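Local coordinates for protein gluconate kinase (Lactobacillus acidophilus, PDB 3LL3) that probably phosphorylates a sugar or sugar acid such as gluconate with ATP, as an FGGY-family carbohydrate kinase, and binds ATP and D-xylulose, at residues A[118-121]-A[122-126]; A[285-288]-A[289-292]. One frame throughout, in Å; residues are numbered along the deposited sequence. Where two conformers were deposited one is given.

Contact 1: residues A[118-121]-A[122-126]; sequences QQIY and RKTGM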
loop_
_atom_site.group_PDB
_atom_site.type_symbol
_atom_site.label_atom_id
_atom_site.label_comp_id
_atom_site.label_asym_id
_atom_site.label_seq_id
_atom_site.Cartn_x
_atom_site.Cartn_y
_atom_site.Cartn_z
ATOM N N GLN A 118 17.497 4.512 -26.520
ATOM C CA GLN A 118 16.831 3.440 -27.246
ATOM C C GLN A 118 17.749 2.868 -28.314
ATOM O O GLN A 118 17.751 1.668 -28.565
ATOM C CB GLN A 118 15.528 3.946 -27.882
ATOM C CG GLN A 118 14.441 4.322 -26.880
ATOM C CD GLN A 118 14.595 5.723 -26.316
ATOM O OE1 GLN A 118 15.621 6.382 -26.504
ATOM N NE2 GLN A 118 13.561 6.190 -25.617
ATOM N N GLN A 119 18.538 3.734 -28.937
ATOM C CA GLN A 119 19.428 3.327 -30.015
ATOM C C GLN A 119 20.598 2.534 -29.461
ATOM O O GLN A 119 21.005 1.525 -30.032
ATOM C CB GLN A 119 19.960 4.545 -30.790
ATOM C CG GLN A 119 20.838 4.135 -31.979
ATOM C CD GLN A 119 21.532 5.313 -32.682
ATOM O OE1 GLN A 119 21.969 6.274 -32.042
ATOM N NE2 GLN A 119 21.656 5.218 -34.004
ATOM N N ILE A 120 21.143 2.996 -28.346
ATOM C CA ILE A 120 22.201 2.253 -27.668
ATOM C C ILE A 120 21.715 0.836 -27.310
ATOM O O ILE A 120 22.429 -0.163 -27.519
ATOM C CB ILE A 120 22.712 3.024 -26.428
ATOM C CG1 ILE A 120 23.590 4.197 -26.864
ATOM C CG2 ILE A 120 23.510 2.112 -25.490
ATOM C CD1 ILE A 120 23.848 5.194 -25.768
ATOM N N TYR A 121 20.489 0.748 -26.798
ATOM C CA TYR A 121 19.881 -0.550 -26.501
ATOM C C TYR A 121 19.760 -1.452 -27.737
ATOM O O TYR A 121 20.132 -2.611 -27.706
ATOM C CB TYR A 121 18.513 -0.391 -25.831
ATOM C CG TYR A 121 17.918 -1.732 -25.507
ATOM C CD1 TYR A 121 18.425 -2.496 -24.461
ATOM C CD2 TYR A 121 16.876 -2.256 -26.262
ATOM C CE1 TYR A 121 17.903 -3.755 -24.173
ATOM C CE2 TYR A 121 16.338 -3.498 -25.980
ATOM C CZ TYR A 121 16.858 -4.244 -24.938
ATOM O OH TYR A 121 16.326 -5.478 -24.664
ATOM N N ARG A 122 19.189 -0.906 -28.804
ATOM C CA ARG A 122 19.081 -1.646 -30.053
ATOM C C ARG A 122 20.456 -2.103 -30.549
ATOM O O ARG A 122 20.561 -3.200 -31.078
ATOM C CB ARG A 122 18.367 -0.818 -31.126
ATOM C CG ARG A 122 16.899 -1.144 -31.341
ATOM C CD ARG A 122 16.277 -0.219 -32.390
ATOM N NE ARG A 122 15.554 0.873 -31.748
ATOM C CZ ARG A 122 15.904 2.150 -31.805
ATOM N NH1 ARG A 122 15.178 3.054 -31.171
ATOM N NH2 ARG A 122 16.961 2.529 -32.504
ATOM N N LYS A 123 21.504 -1.299 -30.351
ATOM C CA LYS A 123 22.852 -1.656 -30.817
ATOM C C LYS A 123 23.592 -2.651 -29.936
ATOM O O LYS A 123 24.348 -3.487 -30.440
ATOM C CB LYS A 123 23.743 -0.416 -30.943
ATOM C CG LYS A 123 23.572 0.381 -32.226
ATOM C CD LYS A 123 24.253 1.737 -32.086
ATOM C CE LYS A 123 24.079 2.570 -33.339
ATOM N NZ LYS A 123 24.812 1.956 -34.480
ATOM N N THR A 124 23.415 -2.536 -28.624
ATOM C CA THR A 124 24.344 -3.197 -27.701
ATOM C C THR A 124 23.682 -4.080 -26.646
ATOM O O THR A 124 24.370 -4.769 -25.908
ATOM C CB THR A 124 25.239 -2.174 -26.964
ATOM O OG1 THR A 124 24.454 -1.457 -25.995
ATOM C CG2 THR A 124 25.890 -1.180 -27.954
ATOM N N GLY A 125 22.356 -4.045 -26.561
ATOM C CA GLY A 125 21.650 -4.830 -25.563
ATOM C C GLY A 125 21.688 -4.213 -24.177
ATOM O O GLY A 125 21.254 -4.839 -23.208
HETATM N N MSE A 126 22.233 -3.003 -24.080
HETATM C CA MSE A 126 22.338 -2.301 -22.805
HETATM C C MSE A 126 21.066 -1.534 -22.441
HETATM O O MSE A 126 20.668 -0.608 -23.150
HETATM C CB MSE A 126 23.539 -1.346 -22.807
HETATM C CG MSE A 126 23.620 -0.468 -21.567
HETATM SE SE MSE A 126 23.829 -1.592 -19.934
HETATM C CE MSE A 126 23.402 -0.259 -18.570
#
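Y121 turns its ring back against the chain that leaves the helix: the edge at CD1 meets the carbonyl O of M126 at 3.2 Å, nearly in the ring plane. CG anti to the backbone N (chi1 -179°) places that edge there, and CE1 also touches G125 O, 3.7 Å away. Y121 O accepts the N-H of G125 (2.9 Å), the residue where the helix stops and phi turns positive. T124 secures the turn before it: its backbone N and its OG1 both bond to I120 O, and the hydroxyl, 2.8 Å from that oxygen, sits above the carbonyl plane. R122 returns toward Q118: its backbone N bonds to Q118 O at 3.0 Å, and in one of its two modelled conformers, so with some doubt, a guanidinium face covers that same oxygen. Q119 and K123 run side by side, K123 CE lying 3.7 Å from Q119 NE2; that NE2 hydrogen-bonds to E192, and K123 NZ forms salt bridges to E192 and D190. Without the phenol ring, as with an alanine at Y121, the M126 carbonyl would probably face a gap and Y280 O and D275 N would lose their partner. Helix 116-124 thus ends between elements: I120 packs on helices 133-143 and 191-197, K123 and T124 rest on L193, and the backbone of G125 bonds to C282 in strand 281-284.

Contact 2: residues A[285-288]-A[289-292]; sequences ADKT and HYLL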
loop_
_atom_site.group_PDB
_atom_site.type_symbol
_atom_site.label_atom_id
_atom_site.label_comp_id
_atom_site.label_asym_id
_atom_site.label_seq_id
_atom_site.Cartn_x
_atom_site.Cartn_y
_atom_site.Cartn_z
ATOM N N ALA A 285 28.053 -13.517 -25.126
ATOM C CA ALA A 285 29.147 -14.282 -24.528
ATOM C C ALA A 285 30.101 -14.750 -25.644
ATOM O O ALA A 285 31.321 -14.835 -25.466
ATOM C CB ALA A 285 28.585 -15.484 -23.739
ATOM N N ASP A 286 29.517 -15.058 -26.795
ATOM C CA ASP A 286 30.269 -15.340 -28.016
ATOM C C ASP A 286 29.249 -15.360 -29.134
ATOM O O ASP A 286 28.096 -14.938 -28.938
ATOM C CB ASP A 286 31.021 -16.662 -27.930
ATOM C CG ASP A 286 30.114 -17.823 -27.569
ATOM O OD1 ASP A 286 29.189 -18.147 -28.353
ATOM O OD2 ASP A 286 30.326 -18.414 -26.493
ATOM N N LYS A 287 29.647 -15.826 -30.307
ATOM C CA LYS A 287 28.774 -15.663 -31.470
ATOM C C LYS A 287 27.454 -16.422 -31.368
ATOM O O LYS A 287 26.474 -16.048 -32.002
ATOM C CB LYS A 287 29.500 -16.039 -32.767
ATOM C CG LYS A 287 30.307 -14.896 -33.358
ATOM C CD LYS A 287 29.418 -13.687 -33.665
ATOM C CE LYS A 287 28.426 -13.975 -34.775
ATOM N NZ LYS A 287 27.927 -12.696 -35.357
ATOM N N THR A 288 27.426 -17.482 -30.570
ATOM C CA THR A 288 26.237 -18.325 -30.490
ATOM C C THR A 288 25.660 -18.457 -29.077
ATOM O O THR A 288 24.882 -19.369 -28.813
ATOM C CB THR A 288 26.528 -19.736 -31.049
ATOM O OG1 THR A 288 27.490 -20.393 -30.211
ATOM C CG2 THR A 288 27.077 -19.637 -32.483
ATOM N N HIS A 289 26.055 -17.557 -28.177
ATOM C CA HIS A 289 25.537 -17.539 -26.809
ATOM C C HIS A 289 25.358 -16.087 -26.346
ATOM O O HIS A 289 26.320 -15.315 -26.332
ATOM C CB HIS A 289 26.465 -18.295 -25.839
ATOM C CG HIS A 289 26.648 -19.743 -26.176
ATOM N ND1 HIS A 289 27.524 -20.173 -27.151
ATOM C CD2 HIS A 289 26.072 -20.858 -25.669
ATOM C CE1 HIS A 289 27.478 -21.493 -27.230
ATOM N NE2 HIS A 289 26.599 -21.933 -26.345
ATOM N N TYR A 290 24.127 -15.744 -25.970
ATOM C CA TYR A 290 23.756 -14.402 -25.536
ATOM C C TYR A 290 23.030 -14.467 -24.196
ATOM O O TYR A 290 22.068 -15.212 -24.040
ATOM C CB TYR A 290 22.891 -13.713 -26.617
ATOM C CG TYR A 290 23.659 -13.633 -27.914
ATOM C CD1 TYR A 290 23.780 -14.747 -28.738
ATOM C CD2 TYR A 290 24.339 -12.475 -28.272
ATOM C CE1 TYR A 290 24.517 -14.697 -29.912
ATOM C CE2 TYR A 290 25.092 -12.421 -29.445
ATOM C CZ TYR A 290 25.174 -13.534 -30.258
ATOM O OH TYR A 290 25.919 -13.486 -31.420
ATOM N N LEU A 291 23.505 -13.686 -23.233
ATOM C CA LEU A 291 22.938 -13.693 -21.896
ATOM C C LEU A 291 21.820 -12.673 -21.795
ATOM O O LEU A 291 22.049 -11.458 -21.921
ATOM C CB LEU A 291 24.020 -13.427 -20.843
ATOM C CG LEU A 291 23.561 -13.499 -19.377
ATOM C CD1 LEU A 291 23.399 -14.952 -18.928
ATOM C CD2 LEU A 291 24.593 -12.787 -18.496
ATOM N N LEU A 292 20.598 -13.167 -21.614
ATOM C CA LEU A 292 19.455 -12.304 -21.390
ATOM C C LEU A 292 19.160 -12.255 -19.912
ATOM O O LEU A 292 19.243 -13.265 -19.221
ATOM C CB LEU A 292 18.222 -12.814 -22.135
ATOM C CG LEU A 292 18.392 -13.189 -23.610
ATOM C CD1 LEU A 292 17.042 -13.650 -24.180
ATOM C CD2 LEU A 292 18.955 -12.023 -24.417
HETATM O O HOH W 1 26.137 -11.626 -33.302
#
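D286 and H289 face each other across a tight turn, joined by a hydrogen bond from H289 ND1 to D286 OD1 of 2.9 Å. The oxygen offers its syn lone pair and lies in the imidazole plane at the ring edge, while the carboxylate plane stands 80° to the ring. D286 reaches this place with CG held between its own backbone N and carbonyl carbon (chi1 54°), which points OD1 at the T288 N-H and at the ring of H289; the anti lone pair on OD1 takes that N-H, with T288 N 2.9 Å from D286 OD1, closing an Asx turn. One oxygen thus grips both the backbone and the imidazole, which fixes the carboxylate's rotation and probably keeps the proton on ND1. The T288 carbonyl lies over one face of the imidazole.

Y290 works from the following position. CG stands anti to the carbonyl carbon (chi1 -59°), and the ring turns back to the K287 and D286 carbonyls, with D286 O over one face, 3.5 Å from Y290 CZ. The phenol OH of Y290 donates to K287 O at 2.7 Å, approaching from above the carbonyl plane. The same OH accepts from a water that in turn accepts a hydrogen bond from K287 NZ; the lysine, bent at chi2 and chi3, curls alongside the tyrosine to reach it.

The backbone adds H289 O, which accepts from both A285 N (2.8 Å) and D286 N; the return bond from H289 N to D286 O is weak. Together these form a type I beta turn with an Asx turn built into it, closing the hairpin between strands 281-284 and 289-296 at the edge of the mixed sheet in the C-terminal FGGY domain.

In the fold
Both contacts are local, each binding residues a few positions apart, but they finish different elements. Contact 1 brings helix 116-124 to its end in the N-terminal FGGY domain and is the more buried, although R122 and K123 bring charge to it; contact 2 reverses the chain between two strands in the C-terminal FGGY domain and is more exposed, with a bridging water taking part. In 118-126 main-chain bonds along the helix do most of the work, whereas 285-292 depends on carboxylate, imidazole and phenol bonding. Their centres lie about 15 Å apart without touching, yet strand 281-284 links them: contact 1 bonds to it through G125, and contact 2 joins it to strand 289-296.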